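Side-chain contacts in DNA polymerase (Pyrobaculum calidifontis, PDB 5MDN), which probably catalyses DNA synthesis, adding deoxyribonucleotides from their triphosphates to a growing DNA strand with release of diphosphate: residues A[112-115]-A[116-119]; A[302-305]-A[306-309]; A[330-333]-A[334-338]; A[444-448]-A[449-453]; A[466-469]-A[470-474]. All coordinates share one frame; numbering follows the deposited sequence.

Contact 1: residues A[112-115]-A[116-119]; sequences DIRY and YMRY
Arg114 and Met117 meet where the chain passes from a loop into helix 115-123. Their side chains lie side by side and point the same way. Arg114 CG is 3.5 Å from Met117 CG. Tyr116 also runs alongside Arg114, with its CE1 3.6 Å from Arg114 CD. The guanidinium and ring planes are 33° apart. Arg114 CG stands between its backbone N and carbonyl carbon (chi1 71°), and Tyr116 CG takes the same position (chi1 70°). These torsions set the two side chains alongside each other.

Ile113 meets Arg118 at a slant. Its CG2 touches Arg118 CB at 3.7 Å and Arg118 CD at 3.9 Å. The Arg118 guanidinium reaches further, to salt bridges with Glu110 and Asp122.

Arg114 is the N-cap residue, and its backbone does the work at the helix start. Arg114 O accepts Arg118 N at 2.9 Å and, weakly, Met117 N. The next bond runs from Tyr119 N to Tyr115 O at 3.0 Å.

The Tyr116 side chain lies about 5 Å from a magnesium ion of the site formed by Asp7 and Asp363. Helix 370-384 packs on the contact: Trp376 meets Arg114 and Met117, Leu379 meets Ile113, and Tyr383 meets Arg118. Tyr115 and Tyr119 instead rest on Val19 of strand 17-24.

Contact 2: residues A[302-305]-A[306-309]; sequences VMKR and SERV
Arg308 reaches back from a bend in the loop to meet Met303 and the backbone before it. Its CB lies 3.4 Å from Lys304 O. With CG anti to the backbone N (chi1 175°), the side chain heads toward Met303. CG is 4.0 Å from Met303 SD. The two side chains cross at about a right angle, with the sulfur beside the arginine chain. The chain then bends at chi2 (-129°), which sets the course of CD and NE. NE gives a weak hydrogen bond to Val309 O, the carbonyl of the next residue. At the tip, NH1 lies 3.9 Å from Met303 SD and makes a weak hydrogen bond with Ser339. NH2 forms a salt bridge with Asp336 OD1.

This stretch belongs to the loop between helices 293-299 and 316-320. It lies against helix 326-356, which carries Asp336 and Ser339. The Arg308 side chain is about 7 Å from that of Asp169, a magnesium-binding residue of the exonuclease domain.

Glu307 N donates to Lys304 O at 3.0 Å across the bend. On the exposed side, Lys304 and Glu307 slant across each other. Lys304 CB touches Glu307 CG at 3.9 Å, and Lys304 CD lies 3.8 Å from Glu307 OE2. Lys304 NZ stays 5.3 Å from Glu307 OE2, so the charged ends do not touch.

Contact 3: residues A[330-333]-A[334-338]; sequences MRYV and LDDVR
This is a contact between successive turns of one helix, 326-356, where Met330, Arg331 and Tyr332 each meet the residue four places on. Met330 and Leu334 make the apolar pair. They lie side by side and point the same way, with Met330 CG 3.6 Å from Leu334 CD2.

Tyr332 and Asp336 differ in kind. Asp336 OD2 stands over one face of the ring, offset toward the rim and 3.5 Å from Tyr332 CE2. The ring and carboxylate planes are 71° apart. Asp336 OD1 turns to Arg308, its salt-bridge partner.

Arg331 slants past Asp335, and Arg331 NE stays 4.4 Å from Asp335 OD1, beyond a salt bridge. Two turns along, Arg338 NH1 lies over one face of the Arg331 guanidinium, 3.9 Å from Arg331 NH2. Asp335 and, through a long weak ion pair with Arg338, Glu198 probably offset these like charges.

Backbone bonds run along the helix, such as Asp335 N to Arg331 O at 2.8 Å. A magnesium ion lies about 5 Å from the Asp336 side chain, which is also close to magnesium-binding Asp169. The helix packs on the exonuclease sheet: Met330 and Leu334 on strand 198-202, Val333 on strand 186-193, and Tyr332 and Asp336 on Glu171 of strand 165-172.

Contact 4: residues A[444-448]-A[449-453]; sequences EPDPP and EGVVV
A type I beta turn runs from Pro447 to Gly450, with Pro448 and Glu449 at its corners. Gly450 N donates to Pro447 O at 2.9 Å and closes it.

The Glu449 side chain folds back against the two prolines. Its CG sits between the backbone N and the carbonyl carbon (chi1 36°), and the chain bends again at the next torsion. This brings Glu449 OE1 within 3.5 Å of Pro447 CB and 3.5 Å of Pro448 CD. These are contacts with ring carbons, not hydrogen bonds. Pro448 and Glu449 point the same way, side by side.

The turn delivers the chain into strand 451-453, which pairs antiparallel with strand 460-462 in a small two-stranded sheet. Val452 makes the backbone bonds to Phe461. Gly450 marks the step into the strand with a positive phi of 116°.

Val451 makes the rest of the contact. The Val451 and Asp446 side chains cross at about a right angle, with Val451 CG2 3.6 Å from Asp446 CB and 3.6 Å from Asp446 OD2. The same methyl lies 4.0 Å from Pro447 CD. Asp446 OD1 has a separate partner, a salt bridge to Arg460 NH2 on the paired strand. The Val451 side chain also touches Arg460, and Pro447 touches Arg462 of that strand.

Contact 5: residues A[466-469]-A[470-474]; sequences TGFI and PAVLK
Phe468 and Val472 pack against each other in the first turns of helix 468-486, with Gly467 at the N-cap.

The backbone bonds come first. Ala471 N donates to Gly467 O at 3.1 Å, and Val472 N to Phe468 O at 3.1 Å. Leu473 N donates to Ile469 O at 3.1 Å. At the start of the helix, Phe468 N hydrogen-bonds to Asp437 OD2 and Ile469 N to Ser435 OG. Pro470 has no N-H to give. The first turn tolerates this, because N-H groups there have no carbonyl one turn earlier in the helix to bond to.

The aromatic contact is a CH-pi interaction. Val472 CG2 lies over one face of the Phe468 ring, 4.2 Å from its centroid and 26° off the normal. The first torsion (chi1 174°) sends the ring alongside Val472, and the turn about chi2 (56°) sets its face to the methyl.

The apolar contacts follow. Ile469 CB touches Pro470 CD at 3.5 Å. One turn on, Ile469 CG2 meets Leu473 CD1 at 4.0 Å, the chains slanting across each other. Helix 370-384 covers Phe468, Ile469 and Val472, while helix 514-519 covers Ile469 and Leu473.

The last contact is at the exposed edge. Lys474 stretches back, extended beyond CG, until its NZ lies 3.5 Å from Thr466 CG2.

In the fold
Contacts 2 and 3 hold the same elements. The loop with 302-309 rests on helix 326-356, and a salt bridge from Arg308 to Asp336 joins them near the magnesium-binding residues of the exonuclease domain. Contact 2 is largely at the surface, contact 3 partly buried. Contacts 1 and 5 both involve helix starts packed on helix 370-384, yet do not touch. Contact 5 is the more buried and mainly apolar. Contact 1 mixes arginines and aromatics near another magnesium ion. Contact 4 is a surface turn, its centre about 41 Å from the centre of the chain. It relies on prolines and a glycine, and its centre is about 18 Å from that of contact 5.

Contact 1: residues A[112-115]-A[116-119]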
loop_
_atom_site.group_PDB
_atom_site.type_symbol
_atom_site.label_atom_id
_atom_site.label_comp_id
_atom_site.label_asym_id
_atom_site.label_seq_id
_atom_site.Cartn_x
_atom_site.Cartn_y
_atom_site.Cartn_z
ATOM N N ASP A 112 -1.917 3.218 -23.390
ATOM C CA ASP A 112 -0.941 3.253 -22.308
ATOM C C ASP A 112 -1.062 2.053 -21.371
ATOM O O ASP A 112 -0.728 2.150 -20.187
ATOM C CB ASP A 112 -1.073 4.552 -21.517
ATOM C CG ASP A 112 -2.435 4.703 -20.872
ATOM O OD1 ASP A 112 -3.429 4.227 -21.460
ATOM O OD2 ASP A 112 -2.510 5.294 -19.773
ATOM N N ILE A 113 -1.535 0.918 -21.874
ATOM C CA ILE A 113 -1.675 -0.284 -21.058
ATOM C C ILE A 113 -0.409 -1.113 -21.239
ATOM O O ILE A 113 -0.065 -1.495 -22.363
ATOM C CB ILE A 113 -2.929 -1.089 -21.440
ATOM C CG1 ILE A 113 -4.203 -0.512 -20.798
ATOM C CG2 ILE A 113 -2.773 -2.554 -21.044
ATOM C CD1 ILE A 113 -4.551 0.905 -21.198
ATOM N N ARG A 114 0.297 -1.375 -20.139
ATOM C CA ARG A 114 1.562 -2.094 -20.227
ATOM C C ARG A 114 1.337 -3.498 -20.782
ATOM O O ARG A 114 0.319 -4.141 -20.513
ATOM C CB ARG A 114 2.265 -2.131 -18.865
ATOM C CG ARG A 114 1.638 -3.007 -17.813
ATOM C CD ARG A 114 2.407 -2.866 -16.502
ATOM N NE ARG A 114 2.156 -1.579 -15.858
ATOM C CZ ARG A 114 1.543 -1.437 -14.687
ATOM N NH1 ARG A 114 1.126 -2.507 -14.024
ATOM N NH2 ARG A 114 1.346 -0.229 -14.178
ATOM N N TYR A 115 2.304 -3.953 -21.578
ATOM C CA TYR A 115 2.078 -5.051 -22.514
ATOM C C TYR A 115 1.680 -6.345 -21.807
ATOM O O TYR A 115 0.700 -6.992 -22.193
ATOM C CB TYR A 115 3.329 -5.248 -23.371
ATOM C CG TYR A 115 3.234 -6.365 -24.383
ATOM C CD1 TYR A 115 2.309 -6.311 -25.418
ATOM C CD2 TYR A 115 4.100 -7.449 -24.335
ATOM C CE1 TYR A 115 2.225 -7.322 -26.355
ATOM C CE2 TYR A 115 4.027 -8.460 -25.273
ATOM C CZ TYR A 115 3.088 -8.393 -26.279
ATOM O OH TYR A 115 3.014 -9.403 -27.212
ATOM N N TYR A 116 2.431 -6.755 -20.779
ATOM C CA TYR A 116 2.127 -8.041 -20.156
ATOM C C TYR A 116 0.841 -8.010 -19.336
ATOM O O TYR A 116 0.268 -9.072 -19.070
ATOM C CB TYR A 116 3.306 -8.526 -19.303
ATOM C CG TYR A 116 3.585 -7.750 -18.035
ATOM C CD1 TYR A 116 4.146 -6.481 -18.078
ATOM C CD2 TYR A 116 3.322 -8.308 -16.789
ATOM C CE1 TYR A 116 4.415 -5.780 -16.917
ATOM C CE2 TYR A 116 3.588 -7.616 -15.625
ATOM C CZ TYR A 116 4.134 -6.352 -15.693
ATOM O OH TYR A 116 4.401 -5.656 -14.537
ATOM N N MET A 117 0.370 -6.827 -18.931
ATOM C CA MET A 117 -0.973 -6.729 -18.366
ATOM C C MET A 117 -2.037 -6.804 -19.455
ATOM O O MET A 117 -3.109 -7.382 -19.243
ATOM C CB MET A 117 -1.123 -5.438 -17.563
ATOM C CG MET A 117 -0.361 -5.421 -16.249
ATOM S SD MET A 117 -0.890 -6.715 -15.115
ATOM C CE MET A 117 -2.624 -6.313 -14.925
ATOM N N ARG A 118 -1.759 -6.211 -20.619
ATOM C CA ARG A 118 -2.645 -6.349 -21.772
ATOM C C ARG A 118 -2.880 -7.816 -22.111
ATOM O O ARG A 118 -4.013 -8.231 -22.383
ATOM C CB ARG A 118 -2.045 -5.611 -22.969
ATOM C CG ARG A 118 -2.913 -5.592 -24.218
ATOM C CD ARG A 118 -3.959 -4.489 -24.170
ATOM N NE ARG A 118 -5.206 -4.925 -23.558
ATOM C CZ ARG A 118 -6.258 -4.136 -23.375
ATOM N NH1 ARG A 118 -6.210 -2.868 -23.759
ATOM N NH2 ARG A 118 -7.357 -4.613 -22.808
ATOM N N TYR A 119 -1.811 -8.616 -22.111
ATOM C CA TYR A 119 -1.931 -10.030 -22.456
ATOM C C TYR A 119 -2.822 -10.773 -21.469
ATOM O O TYR A 119 -3.733 -11.508 -21.868
ATOM C CB TYR A 119 -0.546 -10.672 -22.519
ATOM C CG TYR A 119 -0.577 -12.153 -22.816
ATOM C CD1 TYR A 119 -0.651 -12.617 -24.122
ATOM C CD2 TYR A 119 -0.529 -13.087 -21.790
ATOM C CE1 TYR A 119 -0.682 -13.971 -24.396
ATOM C CE2 TYR A 119 -0.560 -14.440 -22.053
ATOM C CZ TYR A 119 -0.636 -14.877 -23.359
ATOM O OH TYR A 119 -0.666 -16.226 -23.625
#

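Contact 2: residues A[302-305]-A[306-309]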
loop_
_atom_site.group_PDB
_atom_site.type_symbol
_atom_site.label_atom_id
_atom_site.label_comp_id
_atom_site.label_asym_id
_atom_site.label_seq_id
_atom_site.Cartn_x
_atom_site.Cartn_y
_atom_site.Cartn_z
ATOM N N VAL A 302 3.268 -10.774 16.392
ATOM C CA VAL A 302 4.249 -11.768 15.971
ATOM C C VAL A 302 5.463 -11.707 16.893
ATOM O O VAL A 302 6.146 -12.716 17.102
ATOM C CB VAL A 302 4.646 -11.583 14.491
ATOM C CG1 VAL A 302 3.406 -11.408 13.627
ATOM C CG2 VAL A 302 5.591 -10.408 14.310
ATOM N N MET A 303 5.752 -10.524 17.439
ATOM C CA MET A 303 6.872 -10.375 18.359
ATOM C C MET A 303 6.637 -9.195 19.288
ATOM O O MET A 303 6.304 -8.099 18.826
ATOM C CB MET A 303 8.187 -10.175 17.599
ATOM C CG MET A 303 9.425 -10.391 18.450
ATOM S SD MET A 303 10.932 -10.541 17.473
ATOM C CE MET A 303 10.638 -12.101 16.650
ATOM N N LYS A 304 6.815 -9.419 20.587
ATOM C CA LYS A 304 6.595 -8.361 21.560
ATOM C C LYS A 304 7.834 -7.477 21.615
ATOM O O LYS A 304 8.956 -7.969 21.778
ATOM C CB LYS A 304 6.268 -8.931 22.938
ATOM C CG LYS A 304 5.388 -8.002 23.765
ATOM C CD LYS A 304 4.431 -8.769 24.658
ATOM C CE LYS A 304 3.034 -8.168 24.589
ATOM N NZ LYS A 304 2.053 -8.920 25.416
ATOM N N ARG A 305 7.623 -6.170 21.463
ATOM C CA ARG A 305 8.722 -5.212 21.443
ATOM C C ARG A 305 9.541 -5.247 22.729
ATOM O O ARG A 305 10.762 -5.051 22.692
ATOM C CB ARG A 305 8.156 -3.818 21.186
ATOM C CG ARG A 305 9.153 -2.752 20.805
ATOM C CD ARG A 305 8.432 -1.646 20.045
ATOM N NE ARG A 305 9.181 -0.396 20.016
ATOM C CZ ARG A 305 9.145 0.504 20.993
ATOM N NH1 ARG A 305 8.397 0.287 22.066
ATOM N NH2 ARG A 305 9.854 1.620 20.899
ATOM N N SER A 306 8.899 -5.507 23.869
ATOM C CA SER A 306 9.625 -5.594 25.132
ATOM C C SER A 306 10.349 -6.919 25.333
ATOM O O SER A 306 11.218 -7.000 26.206
ATOM C CB SER A 306 8.670 -5.358 26.304
ATOM O OG SER A 306 7.637 -6.327 26.324
ATOM N N GLU A 307 10.024 -7.955 24.559
ATOM C CA GLU A 307 10.743 -9.222 24.611
ATOM C C GLU A 307 11.777 -9.342 23.497
ATOM O O GLU A 307 12.105 -10.455 23.070
ATOM C CB GLU A 307 9.772 -10.403 24.557
ATOM C CG GLU A 307 8.693 -10.400 25.629
ATOM C CD GLU A 307 7.756 -11.589 25.502
ATOM O OE1 GLU A 307 8.129 -12.573 24.819
ATOM O OE2 GLU A 307 6.650 -11.540 26.086
ATOM N N ARG A 308 12.289 -8.213 23.009
ATOM C CA ARG A 308 13.058 -8.172 21.774
ATOM C C ARG A 308 14.205 -7.182 21.911
ATOM O O ARG A 308 14.083 -6.149 22.574
ATOM C CB ARG A 308 12.179 -7.782 20.572
ATOM C CG ARG A 308 12.963 -7.597 19.284
ATOM C CD ARG A 308 12.635 -6.265 18.637
ATOM N NE ARG A 308 13.226 -6.137 17.306
ATOM C CZ ARG A 308 12.615 -6.455 16.172
ATOM N NH1 ARG A 308 11.375 -6.924 16.188
ATOM N NH2 ARG A 308 13.246 -6.298 15.016
ATOM N N VAL A 309 15.331 -7.520 21.279
ATOM C CA VAL A 309 16.491 -6.641 21.265
ATOM C C VAL A 309 16.211 -5.457 20.350
ATOM O O VAL A 309 15.649 -5.613 19.257
ATOM C CB VAL A 309 17.737 -7.422 20.815
ATOM C CG1 VAL A 309 18.951 -6.517 20.753
ATOM C CG2 VAL A 309 17.989 -8.602 21.743
#

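Contact 3: residues A[330-333]-A[334-338]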
loop_
_atom_site.group_PDB
_atom_site.type_symbol
_atom_site.label_atom_id
_atom_site.label_comp_id
_atom_site.label_asym_id
_atom_site.label_seq_id
_atom_site.Cartn_x
_atom_site.Cartn_y
_atom_site.Cartn_z
ATOM N N MET A 330 23.615 -8.891 16.002
ATOM C CA MET A 330 23.124 -10.038 15.248
ATOM C C MET A 330 21.692 -10.377 15.642
ATOM O O MET A 330 20.816 -10.507 14.780
ATOM C CB MET A 330 24.041 -11.238 15.481
ATOM C CG MET A 330 23.887 -12.359 14.472
ATOM S SD MET A 330 24.903 -13.786 14.894
ATOM C CE MET A 330 25.575 -14.206 13.289
ATOM N N ARG A 331 21.428 -10.490 16.947
ATOM C CA ARG A 331 20.082 -10.833 17.395
ATOM C C ARG A 331 19.075 -9.755 17.020
ATOM O O ARG A 331 17.899 -10.058 16.783
ATOM C CB ARG A 331 20.075 -11.096 18.899
ATOM C CG ARG A 331 18.749 -11.632 19.391
ATOM C CD ARG A 331 18.945 -12.935 20.140
ATOM N NE ARG A 331 17.721 -13.733 20.158
ATOM C CZ ARG A 331 17.687 -15.045 20.363
ATOM N NH1 ARG A 331 18.813 -15.718 20.570
ATOM N NH2 ARG A 331 16.528 -15.689 20.360
ATOM N N TYR A 332 19.511 -8.497 16.964
ATOM C CA TYR A 332 18.673 -7.450 16.391
ATOM C C TYR A 332 18.300 -7.793 14.952
ATOM O O TYR A 332 17.141 -7.649 14.545
ATOM C CB TYR A 332 19.400 -6.106 16.462
ATOM C CG TYR A 332 18.691 -4.962 15.765
ATOM C CD1 TYR A 332 17.600 -4.330 16.351
ATOM C CD2 TYR A 332 19.123 -4.505 14.526
ATOM C CE1 TYR A 332 16.954 -3.283 15.716
ATOM C CE2 TYR A 332 18.486 -3.461 13.886
ATOM C CZ TYR A 332 17.401 -2.853 14.485
ATOM O OH TYR A 332 16.761 -1.812 13.854
ATOM N N VAL A 333 19.280 -8.241 14.166
ATOM C CA VAL A 333 19.019 -8.618 12.781
ATOM C C VAL A 333 18.129 -9.858 12.717
ATOM O O VAL A 333 17.238 -9.951 11.864
ATOM C CB VAL A 333 20.351 -8.818 12.035
ATOM C CG1 VAL A 333 20.130 -9.512 10.714
ATOM C CG2 VAL A 333 21.046 -7.485 11.828
ATOM N N LEU A 334 18.344 -10.824 13.619
ATOM C CA LEU A 334 17.503 -12.021 13.623
ATOM C C LEU A 334 16.070 -11.695 14.024
ATOM O O LEU A 334 15.122 -12.235 13.443
ATOM C CB LEU A 334 18.072 -13.093 14.554
ATOM C CG LEU A 334 19.146 -14.062 14.046
ATOM C CD1 LEU A 334 18.714 -14.697 12.730
ATOM C CD2 LEU A 334 20.501 -13.404 13.908
ATOM N N ASP A 335 15.890 -10.821 15.016
ATOM C CA ASP A 335 14.540 -10.419 15.395
ATOM C C ASP A 335 13.847 -9.657 14.274
ATOM O O ASP A 335 12.617 -9.703 14.161
ATOM C CB ASP A 335 14.579 -9.584 16.675
ATOM C CG ASP A 335 14.874 -10.420 17.906
ATOM O OD1 ASP A 335 14.617 -11.643 17.868
ATOM O OD2 ASP A 335 15.358 -9.859 18.912
ATOM N N ASP A 336 14.611 -8.946 13.443
ATOM C CA ASP A 336 14.035 -8.311 12.261
ATOM C C ASP A 336 13.491 -9.352 11.288
ATOM O O ASP A 336 12.315 -9.312 10.908
ATOM C CB ASP A 336 15.080 -7.428 11.577
ATOM C CG ASP A 336 15.229 -6.073 12.240
ATOM O OD1 ASP A 336 14.287 -5.642 12.934
ATOM O OD2 ASP A 336 16.286 -5.432 12.060
ATOM N N VAL A 337 14.341 -10.294 10.870
ATOM C CA VAL A 337 13.937 -11.259 9.849
ATOM C C VAL A 337 12.891 -12.229 10.390
ATOM O O VAL A 337 12.019 -12.688 9.642
ATOM C CB VAL A 337 15.170 -11.994 9.287
ATOM C CG1 VAL A 337 15.766 -12.950 10.317
ATOM C CG2 VAL A 337 14.814 -12.733 8.004
ATOM N N ARG A 338 12.946 -12.557 11.685
ATOM C CA ARG A 338 11.907 -13.401 12.267
ATOM C C ARG A 338 10.566 -12.679 12.297
ATOM O O ARG A 338 9.518 -13.295 12.070
ATOM C CB ARG A 338 12.311 -13.858 13.668
ATOM C CG ARG A 338 13.240 -15.064 13.670
ATOM C CD ARG A 338 14.191 -15.055 14.856
ATOM N NE ARG A 338 14.562 -16.409 15.264
ATOM C CZ ARG A 338 15.608 -16.699 16.031
ATOM N NH1 ARG A 338 16.397 -15.729 16.474
ATOM N NH2 ARG A 338 15.868 -17.959 16.351
#

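Contact 4: residues A[444-448]-A[449-453]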
loop_
_atom_site.group_PDB
_atom_site.type_symbol
_atom_site.label_atom_id
_atom_site.label_comp_id
_atom_site.label_asym_id
_atom_site.label_seq_id
_atom_site.Cartn_x
_atom_site.Cartn_y
_atom_site.Cartn_z
ATOM N N GLU A 444 -32.961 15.311 -21.582
ATOM C CA GLU A 444 -33.671 14.693 -20.468
ATOM C C GLU A 444 -34.878 13.836 -20.854
ATOM O O GLU A 444 -35.861 13.826 -20.105
ATOM C CB GLU A 444 -34.105 15.758 -19.461
ATOM C CG GLU A 444 -32.943 16.508 -18.823
ATOM C CD GLU A 444 -32.657 17.830 -19.489
ATOM O OE1 GLU A 444 -33.234 18.085 -20.564
ATOM O OE2 GLU A 444 -31.850 18.610 -18.942
ATOM N N PRO A 445 -34.886 13.108 -22.001
ATOM C CA PRO A 445 -35.943 12.102 -22.165
ATOM C C PRO A 445 -35.780 10.998 -21.136
ATOM O O PRO A 445 -34.822 10.221 -21.198
ATOM C CB PRO A 445 -35.735 11.578 -23.591
ATOM C CG PRO A 445 -35.027 12.648 -24.290
ATOM C CD PRO A 445 -34.140 13.287 -23.263
ATOM N N ASP A 446 -36.696 10.926 -20.184
ATOM C CA ASP A 446 -36.751 9.782 -19.285
ATOM C C ASP A 446 -37.140 8.543 -20.078
ATOM O O ASP A 446 -38.241 8.503 -20.642
ATOM C CB ASP A 446 -37.753 10.033 -18.162
ATOM C CG ASP A 446 -37.386 11.233 -17.310
ATOM O OD1 ASP A 446 -36.692 12.136 -17.821
ATOM O OD2 ASP A 446 -37.791 11.274 -16.128
ATOM N N PRO A 447 -36.284 7.529 -20.165
ATOM C CA PRO A 447 -36.643 6.315 -20.898
ATOM C C PRO A 447 -37.838 5.637 -20.255
ATOM O O PRO A 447 -38.111 5.845 -19.064
ATOM C CB PRO A 447 -35.378 5.448 -20.792
ATOM C CG PRO A 447 -34.275 6.416 -20.486
ATOM C CD PRO A 447 -34.910 7.472 -19.639
ATOM N N PRO A 448 -38.593 4.844 -21.020
ATOM C CA PRO A 448 -39.752 4.143 -20.437
ATOM C C PRO A 448 -39.429 3.338 -19.188
ATOM O O PRO A 448 -40.287 3.219 -18.304
ATOM C CB PRO A 448 -40.221 3.243 -21.586
ATOM C CG PRO A 448 -39.785 3.956 -22.821
ATOM C CD PRO A 448 -38.484 4.628 -22.473
ATOM N N GLU A 449 -38.218 2.778 -19.087
ATOM C CA GLU A 449 -37.861 2.005 -17.899
ATOM C C GLU A 449 -37.840 2.870 -16.644
ATOM O O GLU A 449 -38.050 2.356 -15.539
ATOM C CB GLU A 449 -36.512 1.310 -18.095
ATOM C CG GLU A 449 -35.487 2.093 -18.898
ATOM C CD GLU A 449 -35.555 1.788 -20.382
ATOM O OE1 GLU A 449 -36.583 2.117 -21.011
ATOM O OE2 GLU A 449 -34.587 1.207 -20.918
ATOM N N GLY A 450 -37.593 4.166 -16.783
ATOM C CA GLY A 450 -37.693 5.101 -15.680
ATOM C C GLY A 450 -36.359 5.732 -15.329
ATOM O O GLY A 450 -35.325 5.469 -15.943
ATOM N N VAL A 451 -36.412 6.592 -14.307
ATOM C CA VAL A 451 -35.268 7.355 -13.823
ATOM C C VAL A 451 -35.329 7.370 -12.300
ATOM O O VAL A 451 -36.388 7.187 -11.696
ATOM C CB VAL A 451 -35.263 8.801 -14.400
ATOM C CG1 VAL A 451 -34.117 9.645 -13.850
ATOM C CG2 VAL A 451 -35.197 8.777 -15.918
ATOM N N VAL A 452 -34.172 7.586 -11.678
ATOM C CA VAL A 452 -34.073 7.809 -10.241
ATOM C C VAL A 452 -33.316 9.110 -10.021
ATOM O O VAL A 452 -32.275 9.344 -10.646
ATOM C CB VAL A 452 -33.377 6.640 -9.515
ATOM C CG1 VAL A 452 -34.288 5.423 -9.472
ATOM C CG2 VAL A 452 -32.054 6.291 -10.186
ATOM N N VAL A 453 -33.849 9.964 -9.152
ATOM C CA VAL A 453 -33.275 11.275 -8.881
ATOM C C VAL A 453 -32.543 11.211 -7.552
ATOM O O VAL A 453 -33.088 10.721 -6.554
ATOM C CB VAL A 453 -34.356 12.369 -8.865
ATOM C CG1 VAL A 453 -33.723 13.747 -8.759
ATOM C CG2 VAL A 453 -35.229 12.274 -10.107
#

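Contact 5: residues A[466-469]-A[470-474]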
loop_
_atom_site.group_PDB
_atom_site.type_symbol
_atom_site.label_atom_id
_atom_site.label_comp_id
_atom_site.label_asym_id
_atom_site.label_seq_id
_atom_site.Cartn_x
_atom_site.Cartn_y
_atom_site.Cartn_z
ATOM N N THR A 466 -28.481 -1.974 -16.680
ATOM C CA THR A 466 -27.501 -1.797 -15.644
ATOM C C THR A 466 -26.199 -1.196 -16.108
ATOM O O THR A 466 -25.683 -1.526 -17.121
ATOM C CB THR A 466 -27.230 -3.107 -14.916
ATOM O OG1 THR A 466 -26.405 -3.880 -15.728
ATOM C CG2 THR A 466 -28.417 -3.887 -14.789
ATOM N N GLY A 467 -25.695 -0.255 -15.363
ATOM C CA GLY A 467 -24.487 0.426 -15.710
ATOM C C GLY A 467 -23.268 -0.398 -15.529
ATOM O O GLY A 467 -23.290 -1.430 -14.986
ATOM N N PHE A 468 -22.161 0.113 -15.961
ATOM C CA PHE A 468 -20.906 -0.631 -15.900
ATOM C C PHE A 468 -20.473 -0.873 -14.459
ATOM O O PHE A 468 -20.221 -2.016 -14.061
ATOM C CB PHE A 468 -19.816 0.111 -16.673
ATOM C CG PHE A 468 -18.455 -0.511 -16.545
ATOM C CD1 PHE A 468 -18.251 -1.838 -16.884
ATOM C CD2 PHE A 468 -17.380 0.231 -16.084
ATOM C CE1 PHE A 468 -17.001 -2.415 -16.765
ATOM C CE2 PHE A 468 -16.127 -0.340 -15.963
ATOM C CZ PHE A 468 -15.937 -1.663 -16.304
ATOM N N ILE A 469 -20.377 0.197 -13.662
ATOM C CA ILE A 469 -19.941 0.039 -12.271
ATOM C C ILE A 469 -20.912 -0.805 -11.463
ATOM O O ILE A 469 -20.455 -1.677 -10.707
ATOM C CB ILE A 469 -19.665 1.416 -11.644
ATOM C CG1 ILE A 469 -18.544 2.129 -12.402
ATOM C CG2 ILE A 469 -19.302 1.269 -10.173
ATOM C CD1 ILE A 469 -17.233 1.375 -12.400
ATOM N N PRO A 470 -22.238 -0.620 -11.545
ATOM C CA PRO A 470 -23.125 -1.557 -10.837
ATOM C C PRO A 470 -22.944 -3.001 -11.272
ATOM O O PRO A 470 -22.915 -3.896 -10.420
ATOM C CB PRO A 470 -24.525 -1.031 -11.173
ATOM C CG PRO A 470 -24.325 0.416 -11.415
ATOM C CD PRO A 470 -22.992 0.523 -12.096
ATOM N N ALA A 471 -22.787 -3.252 -12.575
ATOM C CA ALA A 471 -22.607 -4.620 -13.049
ATOM C C ALA A 471 -21.371 -5.268 -12.433
ATOM O O ALA A 471 -21.377 -6.466 -12.129
ATOM C CB ALA A 471 -22.518 -4.641 -14.576
ATOM N N VAL A 472 -20.300 -4.492 -12.245
ATOM C CA VAL A 472 -19.077 -5.030 -11.651
ATOM C C VAL A 472 -19.294 -5.354 -10.178
ATOM O O VAL A 472 -18.912 -6.429 -9.697
ATOM C CB VAL A 472 -17.912 -4.044 -11.845
ATOM C CG1 VAL A 472 -16.687 -4.517 -11.080
ATOM C CG2 VAL A 472 -17.600 -3.881 -13.322
ATOM N N LEU A 473 -19.909 -4.427 -9.442
ATOM C CA LEU A 473 -20.180 -4.665 -8.030
ATOM C C LEU A 473 -21.113 -5.853 -7.847
ATOM O O LEU A 473 -20.914 -6.671 -6.941
ATOM C CB LEU A 473 -20.791 -3.418 -7.401
ATOM C CG LEU A 473 -19.887 -2.191 -7.415
ATOM C CD1 LEU A 473 -20.687 -0.928 -7.131
ATOM C CD2 LEU A 473 -18.758 -2.359 -6.418
ATOM N N LYS A 474 -22.150 -5.953 -8.686
ATOM C CA LYS A 474 -23.061 -7.094 -8.618
ATOM C C LYS A 474 -22.305 -8.411 -8.744
ATOM O O LYS A 474 -22.629 -9.391 -8.065
ATOM C CB LYS A 474 -24.128 -6.987 -9.712
ATOM C CG LYS A 474 -25.102 -5.832 -9.530
ATOM C CD LYS A 474 -26.267 -5.877 -10.496
ATOM C CE LYS A 474 -27.107 -4.626 -10.330
ATOM N NZ LYS A 474 -28.211 -4.587 -11.318
#